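Local structure of sphingomyelinase-c (Listeria ivanovii, 1ZWX) at residues S157-S160 / K161-R165; K182-P185 / K186-I190; H62-L65 / N66-E70. The protein belongs to the endonuclease/exonuclease/phosphatase family and has a DNase I-like fold, in which two mixed beta-sheets are combined with helices and long loops. All coordinates share one frame; numbering follows the deposited sequence.

Contact 1 of 3, residues S157-S160 / K161-R165; sequences SLIS and KDTSR
I159 and S160 meet the first turn of helix 161-182 at T163 and S164. The tight part is on the inner side. The end of I159, CD1, lies 3.9 Å from S164 CB, and its CB faces T163 CG2 at 4.1 Å. The placement of CG1 between the backbone N and the carbonyl carbon (chi1 72°) turns this chain toward S164. Next to it, S164 N gives a nearly straight bond to S160 O, 3.0 Å long with an angle of 166°. The donor lies in the carbonyl plane. S164 is buried, and its OG is bonded to D155 OD1. A water also joins this side: it is 2.8 Å from I159 O and 3.0 Å from S164 OG, hydrogen-bonded to both.

The outer side is exposed but still held by a hydroxyl pair. S160 OG and T163 OG1 are hydrogen-bonded at 3.1 Å, and the direction of the bond is not settled. The K161 and D162 edge is looser. The D162 side chain meets S160 through CB, 3.8 Å from S160 OG. The K161 side chain runs past D155. Further on, R165 pairs with D207 on helix 203-212. The arrangement is that of a helix N-terminus with a serine at the N-cap, S160.

Contact 2 of 3, residues K182-P185 / K186-I190; sequences KNIP and KDEII
The P185 ring and the E188 carboxylate lie side by side, with the carboxylate over one face of the ring. The two groups are tilted against each other, not parallel. E188 OE1 sits 3.8 Å from P185 CG, and OE2 is 4.0 Å from P185 CD. The CB corner of the same ring is met by D187 OD1 at 3.5 Å. I184 comes to the carboxylate from another direction and crosses the E188 chain at about a right angle. Its CG2 is 4.1 Å from E188 OE2. That oxygen has its polar partner in H146 NE2 on strand 143-151. In E188, CG lies beside the backbone N and the chain beyond it is extended, so the carboxylate runs alongside the proline.

The backbone here makes a type I beta turn from P185 to E188. E188 N bonds to P185 O at 3.0 Å, with an N-H...O angle of 155°. The donor stands 50° out of the carbonyl plane. The turn completes the return from helix 161-182 to strand 189-193. That strand runs parallel to its neighbour 143-151, so the path is a beta-alpha-beta crossover.

On the buried side, I184 and I190 reach toward each other tip to tip, and their CD1 atoms are 3.6 Å apart. In I184, CG1 lies beside the backbone N (chi1 -60°), and its CD1 end is directed at I190. Both isoleucines also touch H146. I184 packs on Y135 of strand 132-140 as well, and I190 on H256.

Contact 3 of 3, residues H62-L65 / N66-E70; sequences HRLL and NNLRE
N67 N bonds to R63 O at 2.8 Å, with an angle of 167°, and N66 N bonds to H62 O at 2.9 Å. These are regular i to i+4 helix bonds. The next one is poorer. L68 N is shared between L64 O, at 3.0 Å in a weak bond, and L65 O at 3.2 Å. L68 N stands 73° out of the L65 carbonyl plane. It thus has no single straight acceptor.

Side chains follow the same spacing. H62 CG lies anti to the backbone N, which sets the ring alongside the N66 amide. N66 OD1 sits over one face of the H62 imidazole, 3.1 Å from NE2. The angle is too poor for a hydrogen bond, and the ring and amide planes are 53° apart. On another side of the helix, R63 CG touches N67 ND2 at 3.7 Å. Both polar ends turn to helix 31-39. R63 NH1 forms a salt bridge with D36, and N67 ND2 bonds to A35 O and D36 OD1. L64 and L68 lie deeper, with their CD1 atoms 3.8 Å apart. L64 also packs on I38 and L52, and L68 on A39. L65 packs on L52, A104 and V106 of the sheet.

The chemistry is thus divided by side. Leucines hold the helix to the sheet and to helix 31-39, R63 and N67 add polar links to that helix, and H62 and N66 remain exposed.

Contacts 1 and 2 belong to the two ends of one element, helix 161-182: contact 1 starts it, and contact 2 leads from its end into strand 189-193. Their centres are about 34 Å apart. Contact 3 concerns another helix, 58-67, and lies on the opposite side of the chain's centre from contact 1. Contact 1 is a surface contact, with a hydroxyl pair, a backbone bond and a water among its links. Contacts 2 and 3 are partly buried, and each adds an apolar pair, isoleucines in one and leucines in the other. Their leading backbone bonds also differ: a beta turn in contact 2, successive helix bonds in contact 3. None of the three touches another.

Contact 1 of 3, residues S157-S160 / K161-R165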
loop_
_atom_site.group_PDB
_atom_site.type_symbol
_atom_site.label_atom_id
_atom_site.label_comp_id
_atom_site.label_asym_id
_atom_site.label_seq_id
_atom_site.Cartn_x
_atom_site.Cartn_y
_atom_site.Cartn_z
ATOM N N SER A 157 -2.528 19.627 -5.501
ATOM C CA SER A 157 -2.542 21.094 -5.565
ATOM C C SER A 157 -3.859 21.677 -6.096
ATOM O O SER A 157 -4.353 22.674 -5.573
ATOM C CB SER A 157 -1.380 21.577 -6.439
ATOM O OG SER A 157 -0.184 21.308 -5.750
ATOM N N LEU A 158 -4.430 21.036 -7.105
ATOM C CA LEU A 158 -5.540 21.636 -7.813
ATOM C C LEU A 158 -6.925 21.219 -7.302
ATOM O O LEU A 158 -7.940 21.562 -7.913
ATOM C CB LEU A 158 -5.416 21.386 -9.304
ATOM C CG LEU A 158 -4.214 22.061 -9.977
ATOM C CD1 LEU A 158 -4.308 21.917 -11.497
ATOM C CD2 LEU A 158 -4.103 23.535 -9.551
ATOM N N ILE A 159 -6.970 20.469 -6.200
ATOM C CA ILE A 159 -8.259 20.220 -5.523
ATOM C C ILE A 159 -8.135 20.616 -4.067
ATOM O O ILE A 159 -7.061 20.520 -3.479
ATOM C CB ILE A 159 -8.817 18.766 -5.738
ATOM C CG1 ILE A 159 -8.004 17.725 -4.954
ATOM C CG2 ILE A 159 -8.886 18.423 -7.234
ATOM C CD1 ILE A 159 -8.400 16.299 -5.213
ATOM N N SER A 160 -9.204 21.155 -3.498
ATOM C CA SER A 160 -9.139 21.609 -2.123
ATOM C C SER A 160 -8.993 20.392 -1.222
ATOM O O SER A 160 -9.336 19.266 -1.620
ATOM C CB SER A 160 -10.405 22.384 -1.734
ATOM O OG SER A 160 -11.509 21.514 -1.696
ATOM N N LYS A 161 -8.456 20.622 -0.036
ATOM C CA LYS A 161 -8.337 19.567 0.970
ATOM C C LYS A 161 -9.717 19.057 1.437
ATOM O O LYS A 161 -9.829 17.889 1.786
ATOM C CB LYS A 161 -7.466 20.033 2.156
ATOM C CG LYS A 161 -5.990 20.183 1.751
ATOM C CD LYS A 161 -5.089 20.649 2.902
ATOM C CE LYS A 161 -3.593 20.437 2.601
ATOM N NZ LYS A 161 -3.127 20.994 1.303
ATOM N N ASP A 162 -10.757 19.900 1.426
ATOM C CA ASP A 162 -12.144 19.412 1.654
ATOM C C ASP A 162 -12.577 18.391 0.623
ATOM O O ASP A 162 -13.242 17.383 0.924
ATOM C CB ASP A 162 -13.152 20.550 1.559
ATOM C CG ASP A 162 -13.031 21.505 2.689
ATOM O OD1 ASP A 162 -12.715 22.695 2.414
ATOM O OD2 ASP A 162 -13.224 21.062 3.847
ATOM N N THR A 163 -12.244 18.691 -0.624
ATOM C CA THR A 163 -12.557 17.800 -1.724
ATOM C C THR A 163 -11.773 16.441 -1.612
ATOM O O THR A 163 -12.359 15.366 -1.739
ATOM C CB THR A 163 -12.265 18.488 -3.058
ATOM O OG1 THR A 163 -13.241 19.520 -3.266
ATOM C CG2 THR A 163 -12.407 17.481 -4.209
ATOM N N SER A 164 -10.475 16.515 -1.414
ATOM C CA SER A 164 -9.691 15.268 -1.311
ATOM C C SER A 164 -10.138 14.468 -0.054
ATOM O O SER A 164 -10.259 13.250 -0.102
ATOM C CB SER A 164 -8.188 15.531 -1.396
ATOM O OG SER A 164 -7.743 16.435 -0.409
ATOM N N ARG A 165 -10.442 15.157 1.037
ATOM C CA ARG A 165 -11.022 14.470 2.212
ATOM C C ARG A 165 -12.364 13.758 1.938
ATOM O O ARG A 165 -12.600 12.592 2.371
ATOM C CB ARG A 165 -11.085 15.448 3.411
ATOM C CG ARG A 165 -11.823 14.899 4.646
ATOM C CD ARG A 165 -11.557 15.786 5.865
ATOM N NE ARG A 165 -12.135 15.210 7.088
ATOM C CZ ARG A 165 -12.072 15.770 8.297
ATOM N NH1 ARG A 165 -11.453 16.941 8.469
ATOM N NH2 ARG A 165 -12.640 15.162 9.335
HETATM O O HOH W 1 -6.126 18.271 -2.084
#

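Contact 2 of 3, residues K182-P185 / K186-I190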
loop_
_atom_site.group_PDB
_atom_site.type_symbol
_atom_site.label_atom_id
_atom_site.label_comp_id
_atom_site.label_asym_id
_atom_site.label_seq_id
_atom_site.Cartn_x
_atom_site.Cartn_y
_atom_site.Cartn_z
ATOM N N LYS A 182 -19.616 -8.947 1.587
ATOM C CA LYS A 182 -18.850 -10.194 1.603
ATOM C C LYS A 182 -19.341 -11.195 2.656
ATOM O O LYS A 182 -19.200 -12.395 2.478
ATOM C CB LYS A 182 -17.381 -9.863 1.885
ATOM C CG LYS A 182 -16.398 -10.711 1.137
ATOM C CD LYS A 182 -16.556 -10.517 -0.347
ATOM C CE LYS A 182 -15.553 -11.349 -1.106
ATOM N NZ LYS A 182 -15.746 -12.796 -0.887
ATOM N N ASN A 183 -19.871 -10.704 3.770
ATOM C CA ASN A 183 -20.391 -11.585 4.819
ATOM C C ASN A 183 -19.322 -12.535 5.329
ATOM O O ASN A 183 -19.547 -13.742 5.421
ATOM C CB ASN A 183 -21.574 -12.425 4.297
ATOM C CG ASN A 183 -22.817 -11.599 4.022
ATOM O OD1 ASN A 183 -23.122 -10.633 4.739
ATOM N ND2 ASN A 183 -23.569 -11.998 2.995
ATOM N N ILE A 184 -18.155 -11.996 5.646
ATOM C CA ILE A 184 -17.072 -12.793 6.170
ATOM C C ILE A 184 -17.396 -13.134 7.628
ATOM O O ILE A 184 -17.753 -12.231 8.403
ATOM C CB ILE A 184 -15.739 -12.033 6.065
ATOM C CG1 ILE A 184 -15.436 -11.697 4.597
ATOM C CG2 ILE A 184 -14.622 -12.792 6.761
ATOM C CD1 ILE A 184 -14.360 -10.616 4.409
ATOM N N PRO A 185 -17.307 -14.437 7.996
ATOM C CA PRO A 185 -17.558 -14.852 9.382
ATOM C C PRO A 185 -16.772 -14.043 10.382
ATOM O O PRO A 185 -15.599 -13.751 10.167
ATOM C CB PRO A 185 -17.097 -16.323 9.401
ATOM C CG PRO A 185 -17.356 -16.803 8.013
ATOM C CD PRO A 185 -17.004 -15.604 7.128
ATOM N N LYS A 186 -17.421 -13.689 11.495
ATOM C CA LYS A 186 -16.820 -12.810 12.484
ATOM C C LYS A 186 -15.641 -13.429 13.192
ATOM O O LYS A 186 -14.821 -12.711 13.755
ATOM C CB LYS A 186 -17.884 -12.344 13.502
ATOM C CG LYS A 186 -19.117 -11.752 12.819
ATOM C CD LYS A 186 -18.735 -10.542 11.970
ATOM C CE LYS A 186 -19.908 -9.606 11.732
ATOM N NZ LYS A 186 -19.431 -8.252 11.357
ATOM N N ASP A 187 -15.562 -14.764 13.199
ATOM C CA ASP A 187 -14.429 -15.414 13.836
ATOM C C ASP A 187 -13.210 -15.470 12.895
ATOM O O ASP A 187 -12.198 -16.033 13.249
ATOM C CB ASP A 187 -14.768 -16.817 14.387
ATOM C CG ASP A 187 -15.362 -17.735 13.340
ATOM O OD1 ASP A 187 -15.208 -17.491 12.123
ATOM O OD2 ASP A 187 -15.975 -18.758 13.726
ATOM N N GLU A 188 -13.306 -14.819 11.735
ATOM C CA GLU A 188 -12.143 -14.689 10.834
ATOM C C GLU A 188 -11.588 -13.252 10.779
ATOM O O GLU A 188 -12.361 -12.292 10.826
ATOM C CB GLU A 188 -12.530 -15.193 9.450
ATOM C CG GLU A 188 -12.844 -16.672 9.465
ATOM C CD GLU A 188 -13.305 -17.226 8.135
ATOM O OE1 GLU A 188 -13.862 -18.336 8.177
ATOM O OE2 GLU A 188 -13.120 -16.623 7.041
ATOM N N ILE A 189 -10.268 -13.118 10.674
ATOM C CA ILE A 189 -9.622 -11.811 10.748
ATOM C C ILE A 189 -9.569 -11.118 9.370
ATOM O O ILE A 189 -9.371 -11.766 8.342
ATOM C CB ILE A 189 -8.226 -11.913 11.375
ATOM C CG1 ILE A 189 -7.640 -10.517 11.685
ATOM C CG2 ILE A 189 -7.282 -12.801 10.478
ATOM C CD1 ILE A 189 -6.492 -10.465 12.714
ATOM N N ILE A 190 -9.778 -9.790 9.382
ATOM C CA ILE A 190 -9.666 -8.948 8.182
ATOM C C ILE A 190 -8.641 -7.849 8.478
ATOM O O ILE A 190 -8.714 -7.148 9.514
ATOM C CB ILE A 190 -11.004 -8.309 7.773
ATOM C CG1 ILE A 190 -12.104 -9.351 7.668
ATOM C CG2 ILE A 190 -10.850 -7.487 6.453
ATOM C CD1 ILE A 190 -13.477 -8.761 7.378
#

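Contact 3 of 3, residues H62-L65 / N66-E70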
loop_
_atom_site.group_PDB
_atom_site.type_symbol
_atom_site.label_atom_id
_atom_site.label_comp_id
_atom_site.label_asym_id
_atom_site.label_seq_id
_atom_site.Cartn_x
_atom_site.Cartn_y
_atom_site.Cartn_z
ATOM N N HIS A 62 6.168 -5.348 -13.228
ATOM C CA HIS A 62 6.361 -6.750 -13.649
ATOM C C HIS A 62 7.669 -7.314 -13.120
ATOM O O HIS A 62 7.694 -8.412 -12.543
ATOM C CB HIS A 62 6.242 -6.898 -15.164
ATOM C CG HIS A 62 6.549 -8.281 -15.662
ATOM N ND1 HIS A 62 7.783 -8.629 -16.181
ATOM C CD2 HIS A 62 5.792 -9.406 -15.707
ATOM C CE1 HIS A 62 7.766 -9.904 -16.533
ATOM N NE2 HIS A 62 6.568 -10.397 -16.267
ATOM N N ARG A 63 8.759 -6.561 -13.246
ATOM C CA ARG A 63 10.012 -7.003 -12.676
ATOM C C ARG A 63 9.952 -7.261 -11.170
ATOM O O ARG A 63 10.439 -8.319 -10.676
ATOM C CB ARG A 63 11.170 -6.056 -13.011
ATOM C CG ARG A 63 12.479 -6.541 -12.390
ATOM C CD ARG A 63 13.624 -5.632 -12.679
ATOM N NE ARG A 63 14.115 -5.855 -14.029
ATOM C CZ ARG A 63 15.242 -5.332 -14.507
ATOM N NH1 ARG A 63 15.992 -4.551 -13.742
ATOM N NH2 ARG A 63 15.600 -5.583 -15.761
ATOM N N LEU A 64 9.411 -6.310 -10.415
ATOM C CA LEU A 64 9.352 -6.454 -8.963
ATOM C C LEU A 64 8.536 -7.700 -8.582
ATOM O O LEU A 64 8.973 -8.498 -7.755
ATOM C CB LEU A 64 8.740 -5.201 -8.316
ATOM C CG LEU A 64 8.453 -5.288 -6.821
ATOM C CD1 LEU A 64 9.687 -5.629 -5.986
ATOM C CD2 LEU A 64 7.850 -3.967 -6.388
ATOM N N LEU A 65 7.367 -7.848 -9.182
ATOM C CA LEU A 65 6.475 -8.948 -8.853
ATOM C C LEU A 65 7.152 -10.270 -9.230
ATOM O O LEU A 65 7.084 -11.258 -8.513
ATOM C CB LEU A 65 5.154 -8.784 -9.589
ATOM C CG LEU A 65 4.321 -7.625 -8.976
ATOM C CD1 LEU A 65 3.190 -7.321 -9.884
ATOM C CD2 LEU A 65 3.844 -8.068 -7.596
ATOM N N ASN A 66 7.863 -10.252 -10.345
ATOM C CA ASN A 66 8.667 -11.411 -10.726
ATOM C C ASN A 66 9.798 -11.777 -9.786
ATOM O O ASN A 66 9.959 -12.960 -9.433
ATOM C CB ASN A 66 9.144 -11.272 -12.159
ATOM C CG ASN A 66 8.438 -12.213 -13.042
ATOM O OD1 ASN A 66 7.404 -11.894 -13.634
ATOM N ND2 ASN A 66 8.939 -13.438 -13.073
ATOM N N ASN A 67 10.555 -10.773 -9.364
ATOM C CA ASN A 67 11.592 -10.930 -8.367
ATOM C C ASN A 67 11.063 -11.487 -7.048
ATOM O O ASN A 67 11.826 -12.069 -6.266
ATOM C CB ASN A 67 12.253 -9.586 -8.046
ATOM C CG ASN A 67 13.107 -9.035 -9.197
ATOM O OD1 ASN A 67 13.369 -9.729 -10.157
ATOM N ND2 ASN A 67 13.517 -7.757 -9.091
ATOM N N LEU A 68 9.775 -11.244 -6.781
ATOM C CA LEU A 68 9.177 -11.594 -5.482
ATOM C C LEU A 68 8.569 -12.994 -5.474
ATOM O O LEU A 68 8.137 -13.485 -4.415
ATOM C CB LEU A 68 8.097 -10.554 -5.091
ATOM C CG LEU A 68 8.604 -9.191 -4.580
ATOM C CD1 LEU A 68 7.435 -8.235 -4.372
ATOM C CD2 LEU A 68 9.435 -9.331 -3.299
ATOM N N ARG A 69 8.518 -13.617 -6.651
ATOM C CA ARG A 69 7.893 -14.927 -6.843
ATOM C C ARG A 69 8.511 -16.044 -6.003
ATOM O O ARG A 69 7.797 -16.943 -5.549
ATOM C CB ARG A 69 7.954 -15.355 -8.304
ATOM C CG ARG A 69 6.938 -14.761 -9.195
ATOM C CD ARG A 69 5.586 -15.432 -9.068
ATOM N NE ARG A 69 4.670 -14.875 -10.070
ATOM C CZ ARG A 69 3.344 -14.993 -10.049
ATOM N NH1 ARG A 69 2.726 -15.649 -9.067
ATOM N NH2 ARG A 69 2.623 -14.437 -11.013
ATOM N N GLU A 70 9.824 -15.993 -5.815
ATOM C CA GLU A 70 10.514 -17.021 -5.048
ATOM C C GLU A 70 9.963 -17.073 -3.627
ATOM O O GLU A 70 9.564 -18.136 -3.146
ATOM C CB GLU A 70 12.032 -16.765 -5.045
ATOM C CG GLU A 70 12.805 -17.388 -3.889
ATOM C CD GLU A 70 13.285 -18.793 -4.174
ATOM O OE1 GLU A 70 12.612 -19.523 -4.935
ATOM O OE2 GLU A 70 14.345 -19.172 -3.624
#